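Local coordinates for importin-95 (PDB 4XRI), which serves as a nuclear transport receptor of the importin-beta family, imports various protein cargoes into the nucleus and probably binds a small GTPase, at residues I68-A73 with A121-A126; W482-I487 with Y531-V536; L811-M816 with I858-W863. The protein carries 2 engineered substitutions. All blocks are in the same frame, centred on the assembly; numbering follows the deposited sequence.

Interaction 1: I68-A73 with A121-A126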
ATOM      1  N   ILE A  68      26.930  13.991  10.575  1.00 45.94           N
ATOM      2  CA  ILE A  68      25.658  13.280  10.638  1.00 51.66           C
ATOM      3  C   ILE A  68      25.174  13.176  12.077  1.00 52.51           C
ATOM      4  O   ILE A  68      24.002  13.419  12.367  1.00 54.71           O
ATOM      5  CB  ILE A  68      25.759  11.863  10.037  1.00 52.15           C
ATOM      6  CG1 ILE A  68      26.148  11.940   8.563  1.00 53.50           C
ATOM      7  CG2 ILE A  68      24.441  11.123  10.196  1.00 48.88           C
ATOM      8  CD1 ILE A  68      25.298  12.891   7.764  1.00 55.35           C
ATOM      9  N   ALA A  69      26.090  12.820  12.972  1.00 46.51           N
ATOM     10  CA  ALA A  69      25.785  12.721  14.395  1.00 56.55           C
ATOM     11  C   ALA A  69      25.321  14.063  14.942  1.00 62.10           C
ATOM     12  O   ALA A  69      24.383  14.132  15.736  1.00 57.88           O
ATOM     13  CB  ALA A  69      27.000  12.224  15.166  1.00 56.43           C
ATOM     14  N   LEU A  70      25.988  15.126  14.506  1.00 56.15           N
ATOM     15  CA  LEU A  70      25.635  16.487  14.895  1.00 52.92           C
ATOM     16  C   LEU A  70      24.233  16.845  14.418  1.00 49.41           C
ATOM     17  O   LEU A  70      23.426  17.383  15.175  1.00 47.25           O
ATOM     18  CB  LEU A  70      26.653  17.480  14.333  1.00 45.19           C
ATOM     19  CG  LEU A  70      26.394  18.966  14.587  1.00 45.46           C
ATOM     20  CD1 LEU A  70      26.401  19.269  16.074  1.00 44.14           C
ATOM     21  CD2 LEU A  70      27.431  19.810  13.856  1.00 46.70           C
ATOM     22  N   LYS A  71      23.958  16.542  13.153  1.00 43.56           N
ATOM     23  CA  LYS A  71      22.639  16.753  12.571  1.00 47.51           C
ATOM     24  C   LYS A  71      21.565  16.024  13.372  1.00 58.18           C
ATOM     25  O   LYS A  71      20.505  16.581  13.663  1.00 50.71           O
ATOM     26  CB  LYS A  71      22.619  16.284  11.111  1.00 48.25           C
ATOM     27  CG  LYS A  71      21.283  16.468  10.397  1.00 55.96           C
ATOM     28  CD  LYS A  71      20.489  15.167  10.325  1.00 62.47           C
ATOM     29  CE  LYS A  71      21.233  14.090   9.551  1.00 63.00           C
ATOM     30  NZ  LYS A  71      20.424  12.842   9.435  1.00 58.72           N
ATOM     31  N   ASN A  72      21.854  14.777  13.729  1.00 58.63           N
ATOM     32  CA  ASN A  72      20.905  13.945  14.458  1.00 55.39           C
ATOM     33  C   ASN A  72      20.740  14.355  15.915  1.00 55.69           C
ATOM     34  O   ASN A  72      19.857  13.853  16.612  1.00 62.85           O
ATOM     35  CB  ASN A  72      21.333  12.480  14.394  1.00 48.94           C
ATOM     36  CG  ASN A  72      21.128  11.870  13.023  1.00 50.57           C
ATOM     37  OD1 ASN A  72      20.311  12.346  12.237  1.00 55.94           O
ATOM     38  ND2 ASN A  72      21.866  10.806  12.733  1.00 51.65           N
ATOM     39  N   ALA A  73      21.590  15.266  16.374  1.00 47.80           N
ATOM     40  CA  ALA A  73      21.539  15.705  17.762  1.00 50.75           C
ATOM     41  C   ALA A  73      20.353  16.630  18.008  1.00 57.73           C
ATOM     42  O   ALA A  73      19.916  16.800  19.146  1.00 55.76           O
ATOM     43  CB  ALA A  73      22.835  16.393  18.151  1.00 49.28           C
ATOM     44  N   ALA A 121      26.358  20.642   4.922  1.00 37.55           N
ATOM     45  CA  ALA A 121      25.119  21.085   4.290  1.00 39.02           C
ATOM     46  C   ALA A 121      23.907  20.525   5.025  1.00 38.73           C
ATOM     47  O   ALA A 121      22.905  21.216   5.209  1.00 36.29           O
ATOM     48  CB  ALA A 121      25.087  20.676   2.824  1.00 34.90           C
ATOM     49  N   GLN A 122      24.013  19.268   5.450  1.00 34.37           N
ATOM     50  CA  GLN A 122      22.960  18.631   6.235  1.00 45.56           C
ATOM     51  C   GLN A 122      22.771  19.335   7.574  1.00 46.07           C
ATOM     52  O   GLN A 122      21.644  19.600   7.993  1.00 41.76           O
ATOM     53  CB  GLN A 122      23.273  17.150   6.467  1.00 41.88           C
ATOM     54  CG  GLN A 122      23.142  16.283   5.232  1.00 50.11           C
ATOM     55  CD  GLN A 122      23.144  14.801   5.564  1.00 55.12           C
ATOM     56  OE1 GLN A 122      22.317  14.326   6.343  1.00 60.67           O
ATOM     57  NE2 GLN A 122      24.091  14.067   4.989  1.00 54.54           N
ATOM     58  N   VAL A 123      23.883  19.636   8.235  1.00 37.55           N
ATOM     59  CA  VAL A 123      23.856  20.323   9.518  1.00 36.92           C
ATOM     60  C   VAL A 123      23.167  21.677   9.400  1.00 39.92           C
ATOM     61  O   VAL A 123      22.286  22.012  10.194  1.00 41.55           O
ATOM     62  CB  VAL A 123      25.281  20.528  10.077  1.00 43.27           C
ATOM     63  CG1 VAL A 123      25.241  21.401  11.320  1.00 36.50           C
ATOM     64  CG2 VAL A 123      25.931  19.189  10.374  1.00 44.43           C
ATOM     65  N   ILE A 124      23.573  22.443   8.393  1.00 41.34           N
ATOM     66  CA  ILE A 124      23.036  23.779   8.160  1.00 33.78           C
ATOM     67  C   ILE A 124      21.529  23.755   7.901  1.00 37.60           C
ATOM     68  O   ILE A 124      20.790  24.600   8.410  1.00 38.63           O
ATOM     69  CB  ILE A 124      23.761  24.452   6.979  1.00 36.26           C
ATOM     70  CG1 ILE A 124      25.154  24.901   7.424  1.00 41.62           C
ATOM     71  CG2 ILE A 124      22.961  25.634   6.445  1.00 33.12           C
ATOM     72  CD1 ILE A 124      26.038  25.357   6.300  1.00 40.36           C
ATOM     73  N   ALA A 125      21.083  22.773   7.124  1.00 39.80           N
ATOM     74  CA  ALA A 125      19.665  22.608   6.821  1.00 38.64           C
ATOM     75  C   ALA A 125      18.866  22.329   8.088  1.00 35.75           C
ATOM     76  O   ALA A 125      17.775  22.869   8.279  1.00 39.02           O
ATOM     77  CB  ALA A 125      19.468  21.485   5.815  1.00 33.74           C
ATOM     78  N   ALA A 126      19.424  21.482   8.948  1.00 40.37           N
ATOM     79  CA  ALA A 126      18.782  21.108  10.204  1.00 42.07           C
ATOM     80  C   ALA A 126      18.641  22.310  11.133  1.00 51.66           C
ATOM     81  O   ALA A 126      17.598  22.503  11.763  1.00 45.87           O
ATOM     82  CB  ALA A 126      19.566  20.006  10.889  1.00 40.34           C
TER
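Lys-71 holds CG opposite its backbone N (chi1 -180°), and bends further out turn its CE to the amide of Gln-122, whose own CG stays beside the backbone N (chi1 -71°) with the chain extended from there. Lys-71 CE comes within 3.4 Å of Gln-122 OE1, the two side chains passing at a slant. The ammonium group does not bond this amide; Lys-71 NZ donates instead to Asn-72 OD1, 2.8 Å away, and Gln-122 NE2 is hydrogen-bonded to Gln-118. Lysine suits this partly exposed place, since its methylenes pack while its ammonium reaches a polar neighbour. Ile-68 begins by pointing away, yet its CD1 methyl comes back to lie 3.2 Å from Gln-122 NE2, a close approach without a hydrogen bond. This is the near-parallel stacking of helices found in HEAT-repeat proteins: the axes of the two segments are 8.7 Å apart and inclined by only 10°, and Lys-71 CA comes to 4.9 Å from Val-123 CA. On the buried side Leu-70 CD2 rests against both methyls of Val-123, 3.7 Å from CG1. The branched valine offers a short, broad surface there, and the small Ala-126 leaves room for Lys-71 CG at 4.0 Å from its CB. Behind these residues, Leu-70 packs on Leu-46 and Val-50 of helix 42-54, and Val-123 on Ala-105 of helix 95-108.

Interaction 2: W482-I487 with Y531-V536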
ATOM      1  N   TRP A 482       0.484 -18.413 -10.496  1.00 49.63           N
ATOM      2  CA  TRP A 482      -0.303 -17.195 -10.692  1.00 48.35           C
ATOM      3  C   TRP A 482      -1.296 -17.340 -11.843  1.00 48.95           C
ATOM      4  O   TRP A 482      -2.474 -16.988 -11.717  1.00 51.70           O
ATOM      5  CB  TRP A 482       0.608 -15.993 -10.956  1.00 46.31           C
ATOM      6  CG  TRP A 482      -0.169 -14.728 -11.147  1.00 52.83           C
ATOM      7  CD1 TRP A 482      -0.952 -14.112 -10.218  1.00 53.51           C
ATOM      8  CD2 TRP A 482      -0.247 -13.923 -12.333  1.00 52.62           C
ATOM      9  NE1 TRP A 482      -1.515 -12.978 -10.747  1.00 55.12           N
ATOM     10  CE2 TRP A 482      -1.098 -12.837 -12.044  1.00 53.86           C
ATOM     11  CE3 TRP A 482       0.317 -14.016 -13.610  1.00 49.89           C
ATOM     12  CZ2 TRP A 482      -1.396 -11.849 -12.980  1.00 54.64           C
ATOM     13  CZ3 TRP A 482       0.019 -13.030 -14.542  1.00 57.98           C
ATOM     14  CH2 TRP A 482      -0.831 -11.963 -14.220  1.00 59.78           C
ATOM     15  N   ALA A 483      -0.804 -17.865 -12.961  1.00 43.26           N
ATOM     16  CA  ALA A 483      -1.627 -18.114 -14.139  1.00 44.68           C
ATOM     17  C   ALA A 483      -2.751 -19.097 -13.821  1.00 46.75           C
ATOM     18  O   ALA A 483      -3.907 -18.871 -14.180  1.00 50.47           O
ATOM     19  CB  ALA A 483      -0.762 -18.641 -15.284  1.00 45.93           C
ATOM     20  N   LEU A 484      -2.401 -20.181 -13.134  1.00 41.01           N
ATOM     21  CA  LEU A 484      -3.366 -21.208 -12.743  1.00 40.92           C
ATOM     22  C   LEU A 484      -4.481 -20.667 -11.847  1.00 47.53           C
ATOM     23  O   LEU A 484      -5.646 -21.048 -11.990  1.00 49.21           O
ATOM     24  CB  LEU A 484      -2.649 -22.359 -12.035  1.00 45.97           C
ATOM     25  CG  LEU A 484      -1.870 -23.314 -12.940  1.00 50.87           C
ATOM     26  CD1 LEU A 484      -1.148 -24.363 -12.116  1.00 55.36           C
ATOM     27  CD2 LEU A 484      -2.816 -23.967 -13.925  1.00 54.82           C
ATOM     28  N   MET A 485      -4.112 -19.784 -10.923  1.00 47.44           N
ATOM     29  CA  MET A 485      -5.078 -19.135 -10.041  1.00 52.64           C
ATOM     30  C   MET A 485      -6.067 -18.280 -10.828  1.00 52.09           C
ATOM     31  O   MET A 485      -7.277 -18.338 -10.593  1.00 54.09           O
ATOM     32  CB  MET A 485      -4.364 -18.274  -8.997  1.00 52.52           C
ATOM     33  CG  MET A 485      -3.779 -19.053  -7.831  1.00 54.14           C
ATOM     34  SD  MET A 485      -3.347 -17.971  -6.459  1.00 52.63           S
ATOM     35  CE  MET A 485      -2.102 -16.935  -7.223  1.00 49.75           C
ATOM     36  N   ASN A 486      -5.538 -17.486 -11.756  1.00 50.36           N
ATOM     37  CA  ASN A 486      -6.358 -16.684 -12.663  1.00 48.80           C
ATOM     38  C   ASN A 486      -7.401 -17.525 -13.388  1.00 53.92           C
ATOM     39  O   ASN A 486      -8.573 -17.162 -13.445  1.00 61.06           O
ATOM     40  CB  ASN A 486      -5.476 -15.964 -13.689  1.00 50.31           C
ATOM     41  CG  ASN A 486      -4.786 -14.744 -13.113  1.00 49.09           C
ATOM     42  OD1 ASN A 486      -5.296 -14.103 -12.194  1.00 54.55           O
ATOM     43  ND2 ASN A 486      -3.623 -14.409 -13.658  1.00 49.02           N
ATOM     44  N   ILE A 487      -6.956 -18.650 -13.936  1.00 46.47           N
ATOM     45  CA  ILE A 487      -7.822 -19.573 -14.660  1.00 48.75           C
ATOM     46  C   ILE A 487      -8.939 -20.126 -13.781  1.00 51.62           C
ATOM     47  O   ILE A 487     -10.103 -20.168 -14.188  1.00 53.78           O
ATOM     48  CB  ILE A 487      -7.007 -20.741 -15.234  1.00 50.60           C
ATOM     49  CG1 ILE A 487      -6.063 -20.235 -16.323  1.00 48.32           C
ATOM     50  CG2 ILE A 487      -7.923 -21.823 -15.778  1.00 50.03           C
ATOM     51  CD1 ILE A 487      -4.979 -21.216 -16.669  1.00 46.71           C
ATOM     52  N   TYR A 531      -0.003 -24.295  -2.738  1.00 36.50           N
ATOM     53  CA  TYR A 531      -1.092 -24.401  -1.774  1.00 40.74           C
ATOM     54  C   TYR A 531      -2.130 -23.315  -2.028  1.00 35.39           C
ATOM     55  O   TYR A 531      -3.331 -23.558  -1.921  1.00 37.41           O
ATOM     56  CB  TYR A 531      -0.565 -24.306  -0.338  1.00 43.86           C
ATOM     57  CG  TYR A 531      -0.204 -25.639   0.287  1.00 41.79           C
ATOM     58  CD1 TYR A 531      -1.068 -26.727   0.211  1.00 41.36           C
ATOM     59  CD2 TYR A 531       1.003 -25.810   0.951  1.00 44.33           C
ATOM     60  CE1 TYR A 531      -0.738 -27.945   0.782  1.00 42.38           C
ATOM     61  CE2 TYR A 531       1.338 -27.018   1.527  1.00 43.86           C
ATOM     62  CZ  TYR A 531       0.467 -28.082   1.440  1.00 42.09           C
ATOM     63  OH  TYR A 531       0.801 -29.290   2.008  1.00 46.73           O
ATOM     64  N   GLU A 532      -1.658 -22.120  -2.371  1.00 38.33           N
ATOM     65  CA  GLU A 532      -2.552 -21.014  -2.698  1.00 40.15           C
ATOM     66  C   GLU A 532      -3.408 -21.358  -3.913  1.00 42.99           C
ATOM     67  O   GLU A 532      -4.602 -21.068  -3.942  1.00 45.06           O
ATOM     68  CB  GLU A 532      -1.766 -19.729  -2.960  1.00 36.35           C
ATOM     69  CG  GLU A 532      -2.637 -18.486  -2.989  1.00 47.23           C
ATOM     70  CD  GLU A 532      -1.887 -17.245  -3.442  1.00 59.73           C
ATOM     71  OE1 GLU A 532      -0.737 -17.369  -3.921  1.00 62.11           O
ATOM     72  OE2 GLU A 532      -2.453 -16.138  -3.318  1.00 59.77           O
ATOM     73  N   VAL A 533      -2.784 -21.988  -4.905  1.00 37.68           N
ATOM     74  CA  VAL A 533      -3.484 -22.450  -6.098  1.00 36.98           C
ATOM     75  C   VAL A 533      -4.590 -23.424  -5.723  1.00 41.38           C
ATOM     76  O   VAL A 533      -5.734 -23.289  -6.163  1.00 39.20           O
ATOM     77  CB  VAL A 533      -2.524 -23.138  -7.091  1.00 37.70           C
ATOM     78  CG1 VAL A 533      -3.297 -23.637  -8.302  1.00 37.74           C
ATOM     79  CG2 VAL A 533      -1.429 -22.183  -7.510  1.00 40.18           C
ATOM     80  N   LEU A 534      -4.234 -24.405  -4.902  1.00 43.44           N
ATOM     81  CA  LEU A 534      -5.174 -25.413  -4.434  1.00 42.35           C
ATOM     82  C   LEU A 534      -6.363 -24.774  -3.723  1.00 42.25           C
ATOM     83  O   LEU A 534      -7.508 -25.190  -3.908  1.00 42.33           O
ATOM     84  CB  LEU A 534      -4.467 -26.401  -3.506  1.00 40.71           C
ATOM     85  CG  LEU A 534      -5.310 -27.560  -2.971  1.00 41.13           C
ATOM     86  CD1 LEU A 534      -6.023 -28.263  -4.117  1.00 46.06           C
ATOM     87  CD2 LEU A 534      -4.444 -28.536  -2.193  1.00 35.46           C
ATOM     88  N   SER A 535      -6.080 -23.760  -2.914  1.00 37.90           N
ATOM     89  CA  SER A 535      -7.123 -23.020  -2.217  1.00 36.95           C
ATOM     90  C   SER A 535      -8.117 -22.404  -3.200  1.00 37.44           C
ATOM     91  O   SER A 535      -9.328 -22.514  -3.020  1.00 42.13           O
ATOM     92  CB  SER A 535      -6.508 -21.928  -1.338  1.00 38.24           C
ATOM     93  OG  SER A 535      -7.517 -21.105  -0.779  1.00 49.27           O
ATOM     94  N   VAL A 536      -7.592 -21.759  -4.237  1.00 35.77           N
ATOM     95  CA  VAL A 536      -8.410 -21.055  -5.219  1.00 41.09           C
ATOM     96  C   VAL A 536      -9.212 -22.027  -6.085  1.00 44.87           C
ATOM     97  O   VAL A 536     -10.352 -21.744  -6.459  1.00 46.91           O
ATOM     98  CB  VAL A 536      -7.534 -20.152  -6.117  1.00 45.79           C
ATOM     99  CG1 VAL A 536      -8.349 -19.549  -7.249  1.00 45.93           C
ATOM    100  CG2 VAL A 536      -6.884 -19.058  -5.284  1.00 38.89           C
TER
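Met-485 and Val-533 lie at the middle of the apolar part of this contact, their CA atoms 5.4 Å apart. Methionine CG rests 3.9 Å from the valine CG2 methyl, and the valine's other methyl, CG1, turns to Leu-484, whose CB it meets at 4.0 Å. One turn further on, Val-536 points at the first helix and uses both branches: CG1 comes 3.7 Å from the carbonyl O of Met-485, while CG2 lies beside the sulfur. Two valines suit a helix face opposed this closely, because their short branched side chains fill the groove without forcing the backbones apart. The long unbranched methionine can follow the surface that they leave.

The second kind of contact joins a thioether to a carboxylate. Glu-532, extended beyond CG, reaches across toward the first helix until Met-485 SD lies 3.4 Å from its CD and somewhat farther, about equally, from the two oxygens; the two side chains cross nearly at right angles. The bend at the end of the methionine chain (chi3 -62°) then carries Met-485 CE to 3.6 Å from Glu-532 OE1. This is van der Waals packing, not hydrogen bonding, and the glutamate, itself exposed, roofs the methionine. No hydrogen bond links the two segments.

The segments run almost parallel, their axes 9.1 Å apart and 6° from alignment, in the manner of stacked HEAT-repeat helices. No strands take part. Helix 432-449 packs against Asn-486 and Trp-482, whose ring also stacks on Tyr-440, and helix 573-597 against Tyr-531 and Ser-535, so these two helices continue the packing beyond the two segments, while helix 455-472 covers Leu-484 and Ile-487.

Interaction 3: L811-M816 with I858-W863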
ATOM      1  N   LEU A 811     -21.499   2.759   5.115  1.00 51.91           N
ATOM      2  CA  LEU A 811     -21.963   3.699   6.129  1.00 51.29           C
ATOM      3  C   LEU A 811     -23.361   4.212   5.803  1.00 48.78           C
ATOM      4  O   LEU A 811     -24.217   4.316   6.684  1.00 43.58           O
ATOM      5  CB  LEU A 811     -20.989   4.870   6.259  1.00 47.88           C
ATOM      6  CG  LEU A 811     -21.384   5.973   7.243  1.00 45.56           C
ATOM      7  CD1 LEU A 811     -21.653   5.394   8.624  1.00 39.33           C
ATOM      8  CD2 LEU A 811     -20.304   7.046   7.308  1.00 41.33           C
ATOM      9  N   MET A 812     -23.593   4.519   4.530  1.00 52.13           N
ATOM     10  CA  MET A 812     -24.896   5.006   4.097  1.00 51.06           C
ATOM     11  C   MET A 812     -25.934   3.893   4.165  1.00 49.12           C
ATOM     12  O   MET A 812     -27.084   4.131   4.526  1.00 46.61           O
ATOM     13  CB  MET A 812     -24.817   5.580   2.681  1.00 55.71           C
ATOM     14  CG  MET A 812     -23.807   6.709   2.532  1.00 64.31           C
ATOM     15  SD  MET A 812     -23.918   7.950   3.840  1.00 55.05           S
ATOM     16  CE  MET A 812     -25.520   8.676   3.502  1.00 51.55           C
ATOM     17  N   ARG A 813     -25.520   2.678   3.820  1.00 46.80           N
ATOM     18  CA  ARG A 813     -26.403   1.521   3.918  1.00 54.02           C
ATOM     19  C   ARG A 813     -26.830   1.292   5.365  1.00 51.76           C
ATOM     20  O   ARG A 813     -28.021   1.169   5.661  1.00 42.40           O
ATOM     21  CB  ARG A 813     -25.722   0.269   3.360  1.00 59.11           C
ATOM     22  CG  ARG A 813     -26.590  -0.981   3.423  1.00 59.27           C
ATOM     23  CD  ARG A 813     -26.026  -2.114   2.579  1.00 62.75           C
ATOM     24  NE  ARG A 813     -24.736  -2.591   3.069  1.00 66.21           N
ATOM     25  CZ  ARG A 813     -23.567  -2.325   2.494  1.00 72.48           C
ATOM     26  NH1 ARG A 813     -23.517  -1.580   1.398  1.00 76.84           N
ATOM     27  NH2 ARG A 813     -22.447  -2.808   3.015  1.00 69.34           N
ATOM     28  N   ALA A 814     -25.847   1.247   6.260  1.00 48.54           N
ATOM     29  CA  ALA A 814     -26.098   1.059   7.687  1.00 43.81           C
ATOM     30  C   ALA A 814     -26.997   2.155   8.250  1.00 44.13           C
ATOM     31  O   ALA A 814     -27.836   1.902   9.117  1.00 47.94           O
ATOM     32  CB  ALA A 814     -24.785   1.017   8.451  1.00 42.77           C
ATOM     33  N   SER A 815     -26.814   3.372   7.747  1.00 42.99           N
ATOM     34  CA  SER A 815     -27.615   4.515   8.174  1.00 42.49           C
ATOM     35  C   SER A 815     -29.071   4.343   7.763  1.00 47.43           C
ATOM     36  O   SER A 815     -29.981   4.564   8.564  1.00 48.95           O
ATOM     37  CB  SER A 815     -27.055   5.812   7.590  1.00 46.22           C
ATOM     38  OG  SER A 815     -25.726   6.031   8.027  1.00 48.83           O
ATOM     39  N   MET A 816     -29.281   3.954   6.507  1.00 48.61           N
ATOM     40  CA  MET A 816     -30.615   3.647   6.005  1.00 48.47           C
ATOM     41  C   MET A 816     -31.259   2.567   6.862  1.00 42.69           C
ATOM     42  O   MET A 816     -32.436   2.660   7.214  1.00 48.28           O
ATOM     43  CB  MET A 816     -30.562   3.194   4.539  1.00 52.14           C
ATOM     44  CG  MET A 816     -30.041   4.229   3.550  1.00 52.36           C
ATOM     45  SD  MET A 816     -31.107   5.669   3.342  1.00 62.67           S
ATOM     46  CE  MET A 816     -30.337   6.845   4.451  1.00 77.28           C
ATOM     47  N   ILE A 858     -29.279   0.181  -2.143  1.00 62.93           N
ATOM     48  CA  ILE A 858     -30.408   0.853  -2.772  1.00 65.86           C
ATOM     49  C   ILE A 858     -31.733   0.272  -2.280  1.00 66.16           C
ATOM     50  O   ILE A 858     -32.706   1.001  -2.080  1.00 66.03           O
ATOM     51  CB  ILE A 858     -30.325   0.753  -4.307  1.00 73.74           C
ATOM     52  CG1 ILE A 858     -29.052   1.436  -4.808  1.00 67.72           C
ATOM     53  CG2 ILE A 858     -31.545   1.386  -4.960  1.00 74.43           C
ATOM     54  CD1 ILE A 858     -28.782   1.230  -6.282  1.00 77.46           C
ATOM     55  N   GLU A 859     -31.762  -1.041  -2.068  1.00 63.34           N
ATOM     56  CA  GLU A 859     -32.942  -1.693  -1.510  1.00 70.59           C
ATOM     57  C   GLU A 859     -33.176  -1.254  -0.069  1.00 63.12           C
ATOM     58  O   GLU A 859     -34.314  -1.031   0.347  1.00 60.92           O
ATOM     59  CB  GLU A 859     -32.803  -3.213  -1.577  1.00 83.30           C
ATOM     60  CG  GLU A 859     -32.984  -3.788  -2.967  1.00 98.47           C
ATOM     61  CD  GLU A 859     -32.621  -5.257  -3.035  1.00106.40           C
ATOM     62  OE1 GLU A 859     -32.069  -5.779  -2.043  1.00105.22           O
ATOM     63  OE2 GLU A 859     -32.888  -5.889  -4.079  1.00111.16           O
ATOM     64  N   THR A 860     -32.092  -1.136   0.690  1.00 64.19           N
ATOM     65  CA  THR A 860     -32.169  -0.681   2.073  1.00 57.26           C
ATOM     66  C   THR A 860     -32.666   0.759   2.125  1.00 57.44           C
ATOM     67  O   THR A 860     -33.421   1.139   3.020  1.00 63.13           O
ATOM     68  CB  THR A 860     -30.804  -0.778   2.780  1.00 59.54           C
ATOM     69  OG1 THR A 860     -30.265  -2.095   2.612  1.00 52.93           O
ATOM     70  CG2 THR A 860     -30.944  -0.479   4.265  1.00 58.48           C
ATOM     71  N   ALA A 861     -32.234   1.555   1.151  1.00 52.01           N
ATOM     72  CA  ALA A 861     -32.656   2.945   1.050  1.00 51.77           C
ATOM     73  C   ALA A 861     -34.135   3.035   0.694  1.00 65.29           C
ATOM     74  O   ALA A 861     -34.847   3.916   1.177  1.00 72.01           O
ATOM     75  CB  ALA A 861     -31.815   3.681   0.020  1.00 46.89           C
ATOM     76  N   ARG A 862     -34.590   2.119  -0.155  1.00 57.74           N
ATOM     77  CA  ARG A 862     -36.000   2.065  -0.523  1.00 65.97           C
ATOM     78  C   ARG A 862     -36.850   1.664   0.673  1.00 66.61           C
ATOM     79  O   ARG A 862     -37.919   2.233   0.902  1.00 66.10           O
ATOM     80  CB  ARG A 862     -36.219   1.095  -1.684  1.00 69.16           C
ATOM     81  CG  ARG A 862     -35.747   1.646  -3.014  1.00 80.68           C
ATOM     82  CD  ARG A 862     -36.040   0.698  -4.161  1.00 91.76           C
ATOM     83  NE  ARG A 862     -35.648   1.287  -5.436  1.00 97.09           N
ATOM     84  CZ  ARG A 862     -35.208   0.593  -6.480  1.00 98.48           C
ATOM     85  NH1 ARG A 862     -34.871   1.222  -7.596  1.00 98.05           N
ATOM     86  NH2 ARG A 862     -35.100  -0.726  -6.405  1.00100.27           N
ATOM     87  N   TRP A 863     -36.370   0.687   1.436  1.00 68.22           N
ATOM     88  CA  TRP A 863     -37.050   0.274   2.656  1.00 64.71           C
ATOM     89  C   TRP A 863     -37.131   1.437   3.633  1.00 59.95           C
ATOM     90  O   TRP A 863     -38.161   1.653   4.268  1.00 53.91           O
ATOM     91  CB  TRP A 863     -36.335  -0.911   3.307  1.00 62.93           C
ATOM     92  CG  TRP A 863     -36.905  -1.284   4.643  1.00 66.03           C
ATOM     93  CD1 TRP A 863     -38.187  -1.667   4.907  1.00 69.53           C
ATOM     94  CD2 TRP A 863     -36.212  -1.315   5.895  1.00 64.95           C
ATOM     95  NE1 TRP A 863     -38.338  -1.931   6.246  1.00 70.41           N
ATOM     96  CE2 TRP A 863     -37.135  -1.724   6.878  1.00 66.87           C
ATOM     97  CE3 TRP A 863     -34.896  -1.039   6.287  1.00 69.32           C
ATOM     98  CZ2 TRP A 863     -36.795  -1.860   8.220  1.00 68.66           C
ATOM     99  CZ3 TRP A 863     -34.557  -1.176   7.621  1.00 67.56           C
ATOM    100  CH2 TRP A 863     -35.501  -1.585   8.569  1.00 68.26           C
TER
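Met-816 and Ala-861 mark the closest backbone approach, with CA atoms 5.4 Å apart; the segment axes come within 8.6 Å of each other and are inclined at 28°. The methionine CB points at the second helix and meets Thr-860 CG2 at 3.7 Å. With CG anti to the carbonyl carbon (chi1 -63°), that atom lies against Ala-861 CA, and the bend at chi2 (-67°) sets Met-816 SD 3.9 Å from Ala-861 CB before the end of the chain leads away. Alanine suits this spot because a larger side chain would compete with the sulfur for the same place. With an alanine at Met-816, CG and SD would be gone, which is likely to leave a gap beside Ala-861 and remove packing on Ile-844 and Thr-847 of helix 838-849.

Thr-860 divides its branches by character. Its CG2 methyl enters the contact, also approaching the carbonyl O of Arg-813 at 3.6 Å, whereas OG1 bonds to the backbone O of Arg-856 in its own helix. Arg-813 likewise gives the interface its aliphatic part, CG lying 3.9 Å from Thr-860 OG1, and sends NH1 on to a hydrogen bond with Thr-857 OG1. This side-chain bond ties helix 809-825 to helix 855-872 just beside the packed atoms. Packing of helices with roughly the same direction, separated in sequence by other helices, is characteristic of the alpha-solenoid of HEAT-repeat proteins.

In the fold
The three contacts follow one another along the chain, each closing before the next opens, and each joins segments 42 to 48 residues apart in sequence, consistent with one step of a HEAT-type solenoid. None touches another. Interaction 1 lies on the opposite side of the chain's centre from both others, its centre 51 Å from that of interaction 2 and 56 Å from that of interaction 3; interactions 2 and 3 are nearer, with centres 36 Å and nearest atoms about 24 Å apart. Inclination varies, small in the first two and larger at 811-816 with 858-863. Such local packing, repeated along the superhelix, joins helices separated in sequence by intervening ones in a protein described as highly flexible.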